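Local coordinates for shikimate dehydrogenase (NADP(+)) (Peptoclostridium difficile, PDB 5DZS), which probably catalyses the reversible NADPH-linked reduction of 3-dehydroshikimate to shikimate, the fourth step of chorismate biosynthesis, at residues E66-Y71 with G83-I88. Sequence-based numbering, arbitrary orientation. Where two conformers were deposited one is given.
Sequences ERIMKY and GAVNTI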
loop_
_atom_site.group_PDB
_atom_site.type_symbol
_atom_site.label_atom_id
_atom_site.label_comp_id
_atom_site.label_asym_id
_atom_site.label_seq_id
_atom_site.Cartn_x
_atom_site.Cartn_y
_atom_site.Cartn_z
ATOM N N GLU B 66 -8.353 -15.798 -11.134
ATOM C CA GLU B 66 -7.119 -16.545 -11.425
ATOM C C GLU B 66 -6.621 -16.306 -12.849
ATOM O O GLU B 66 -5.411 -16.071 -13.068
ATOM C CB GLU B 66 -7.333 -18.057 -11.161
ATOM C CG GLU B 66 -7.723 -18.335 -9.717
ATOM C CD GLU B 66 -8.028 -19.790 -9.360
ATOM O OE1 GLU B 66 -7.411 -20.726 -9.909
ATOM O OE2 GLU B 66 -8.888 -19.990 -8.477
ATOM N N ARG B 67 -7.541 -16.361 -13.816
ATOM C CA ARG B 67 -7.188 -16.239 -15.239
ATOM C C ARG B 67 -6.613 -14.890 -15.627
ATOM O O ARG B 67 -5.897 -14.801 -16.622
ATOM C CB ARG B 67 -8.354 -16.599 -16.183
ATOM C CG ARG B 67 -8.841 -18.038 -16.045
ATOM C CD ARG B 67 -9.228 -18.722 -17.370
ATOM N NE ARG B 67 -10.374 -18.180 -18.116
ATOM C CZ ARG B 67 -10.279 -17.414 -19.206
ATOM N NH1 ARG B 67 -11.382 -16.995 -19.831
ATOM N NH2 ARG B 67 -9.090 -17.076 -19.690
ATOM N N ILE B 68 -6.929 -13.839 -14.870
ATOM C CA ILE B 68 -6.401 -12.526 -15.177
ATOM C C ILE B 68 -4.914 -12.358 -14.822
ATOM O O ILE B 68 -4.240 -11.483 -15.380
ATOM C CB ILE B 68 -7.225 -11.434 -14.437
ATOM C CG1 ILE B 68 -7.067 -10.070 -15.126
ATOM C CG2 ILE B 68 -6.841 -11.328 -12.958
ATOM C CD1 ILE B 68 -7.621 -10.028 -16.523
ATOM N N MET B 69 -4.395 -13.202 -13.937
ATOM C CA MET B 69 -3.009 -13.026 -13.451
ATOM C C MET B 69 -1.959 -13.022 -14.533
ATOM O O MET B 69 -1.014 -12.215 -14.470
ATOM C CB MET B 69 -2.687 -14.055 -12.366
ATOM C CG MET B 69 -3.625 -13.898 -11.160
ATOM S SD MET B 69 -3.295 -14.953 -9.754
ATOM C CE MET B 69 -1.662 -14.411 -9.301
ATOM N N LYS B 70 -2.128 -13.859 -15.555
ATOM C CA LYS B 70 -1.114 -13.944 -16.616
ATOM C C LYS B 70 -0.931 -12.664 -17.414
ATOM O O LYS B 70 0.098 -12.509 -18.082
ATOM C CB LYS B 70 -1.423 -15.100 -17.573
ATOM C CG LYS B 70 -2.588 -14.849 -18.527
ATOM C CD LYS B 70 -2.846 -16.060 -19.425
ATOM C CE LYS B 70 -3.387 -17.239 -18.648
ATOM N NZ LYS B 70 -4.775 -17.044 -18.149
ATOM N N TYR B 71 -1.897 -11.740 -17.310
ATOM C CA TYR B 71 -1.877 -10.513 -18.084
ATOM C C TYR B 71 -1.287 -9.360 -17.308
ATOM O O TYR B 71 -1.190 -8.259 -17.844
ATOM C CB TYR B 71 -3.292 -10.129 -18.542
ATOM C CG TYR B 71 -3.940 -11.200 -19.386
ATOM C CD1 TYR B 71 -3.552 -11.395 -20.709
ATOM C CD2 TYR B 71 -4.913 -12.032 -18.863
ATOM C CE1 TYR B 71 -4.142 -12.374 -21.480
ATOM C CE2 TYR B 71 -5.504 -13.014 -19.639
ATOM C CZ TYR B 71 -5.097 -13.187 -20.930
ATOM O OH TYR B 71 -5.668 -14.154 -21.702
ATOM N N GLY B 83 -3.059 -17.016 -4.703
ATOM C CA GLY B 83 -3.207 -17.521 -6.070
ATOM C C GLY B 83 -4.355 -16.876 -6.890
ATOM O O GLY B 83 -4.911 -17.490 -7.809
ATOM N N ALA B 84 -4.657 -15.610 -6.612
ATOM C CA ALA B 84 -5.764 -14.904 -7.284
ATOM C C ALA B 84 -5.613 -13.416 -7.058
ATOM O O ALA B 84 -5.010 -13.006 -6.046
ATOM C CB ALA B 84 -7.087 -15.349 -6.719
ATOM N N VAL B 85 -6.203 -12.637 -7.968
ATOM C CA VAL B 85 -6.195 -11.190 -7.925
ATOM C C VAL B 85 -7.606 -10.640 -8.002
ATOM O O VAL B 85 -8.380 -11.079 -8.852
ATOM C CB VAL B 85 -5.345 -10.646 -9.089
ATOM C CG1 VAL B 85 -5.625 -9.172 -9.406
ATOM C CG2 VAL B 85 -3.881 -10.865 -8.763
ATOM N N ASN B 86 -7.965 -9.690 -7.128
ATOM C CA ASN B 86 -9.259 -9.006 -7.233
ATOM C C ASN B 86 -9.157 -7.501 -7.386
ATOM O O ASN B 86 -10.193 -6.847 -7.477
ATOM C CB ASN B 86 -10.164 -9.352 -6.063
ATOM C CG ASN B 86 -9.758 -8.680 -4.786
ATOM O OD1 ASN B 86 -8.703 -8.058 -4.672
ATOM N ND2 ASN B 86 -10.627 -8.791 -3.796
ATOM N N THR B 87 -7.939 -6.963 -7.450
ATOM C CA THR B 87 -7.726 -5.509 -7.534
ATOM C C THR B 87 -6.533 -5.279 -8.449
ATOM O O THR B 87 -5.465 -5.844 -8.209
ATOM C CB THR B 87 -7.484 -4.912 -6.134
ATOM O OG1 THR B 87 -8.628 -5.163 -5.293
ATOM C CG2 THR B 87 -7.223 -3.415 -6.188
ATOM N N ILE B 88 -6.715 -4.464 -9.476
ATOM C CA ILE B 88 -5.651 -4.132 -10.421
ATOM C C ILE B 88 -5.444 -2.611 -10.431
ATOM O O ILE B 88 -6.443 -1.849 -10.432
ATOM C CB ILE B 88 -5.997 -4.611 -11.846
ATOM C CG1 ILE B 88 -6.045 -6.150 -11.886
ATOM C CG2 ILE B 88 -5.017 -4.082 -12.903
ATOM C CD1 ILE B 88 -6.590 -6.751 -13.166
HETATM O O HOH W 1 -4.283 -19.651 -9.276
#
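The carbonyl oxygen of G83 receives a water 2.7 Å away, and the side chains of E66 and M69 close around the same oxygen without bonding to it directly: E66 CG lies 3.5 Å from G83 O and M69 SD 3.6 Å. The water also reaches E66 OE1, but only weakly, whereas the other carboxylate oxygen, OE2, is held in a salt bridge by K131. Set beside the backbone N (chi1 -60°), E66 CG meets the outer end of the G83 carbonyl, and the extended chain beyond it carries the carboxylate on to K131. In M69, CG anti to the carbonyl carbon (chi1 -61°) and an extended chi2 (-176°) bring the sulfur to the peptide joining G83 and A84, with SD 3.5 Å from A84 N; the bend at chi3 only turns the CE methyl. That nitrogen is already engaged in the closing backbone bond of the Schellman motif that ends helix 77-82, where G83, with positive phi, is the C' residue.

Away from this polar end the contact becomes purely apolar. M69 CG meets V85 CG2 at 3.9 Å, while I68 turns inward from the type I turn E66-M69. Its CG1 branch touches I88 CD1 at 3.9 Å, and CG2 packs more loosely against V85 CB. L46 of helix 46-53 also lies against I68, and V58 and V60 of strand 57-60 against I88.

Within the N-terminal substrate-binding domain, the contact thus packs the turn after K65, the predicted proton acceptor, against the link between helix 77-82 and strand 87-91. N86, just before that strand and predicted to bind shikimate, faces Y98 together with T87 in a classic beta bulge beside the predicted shikimate site.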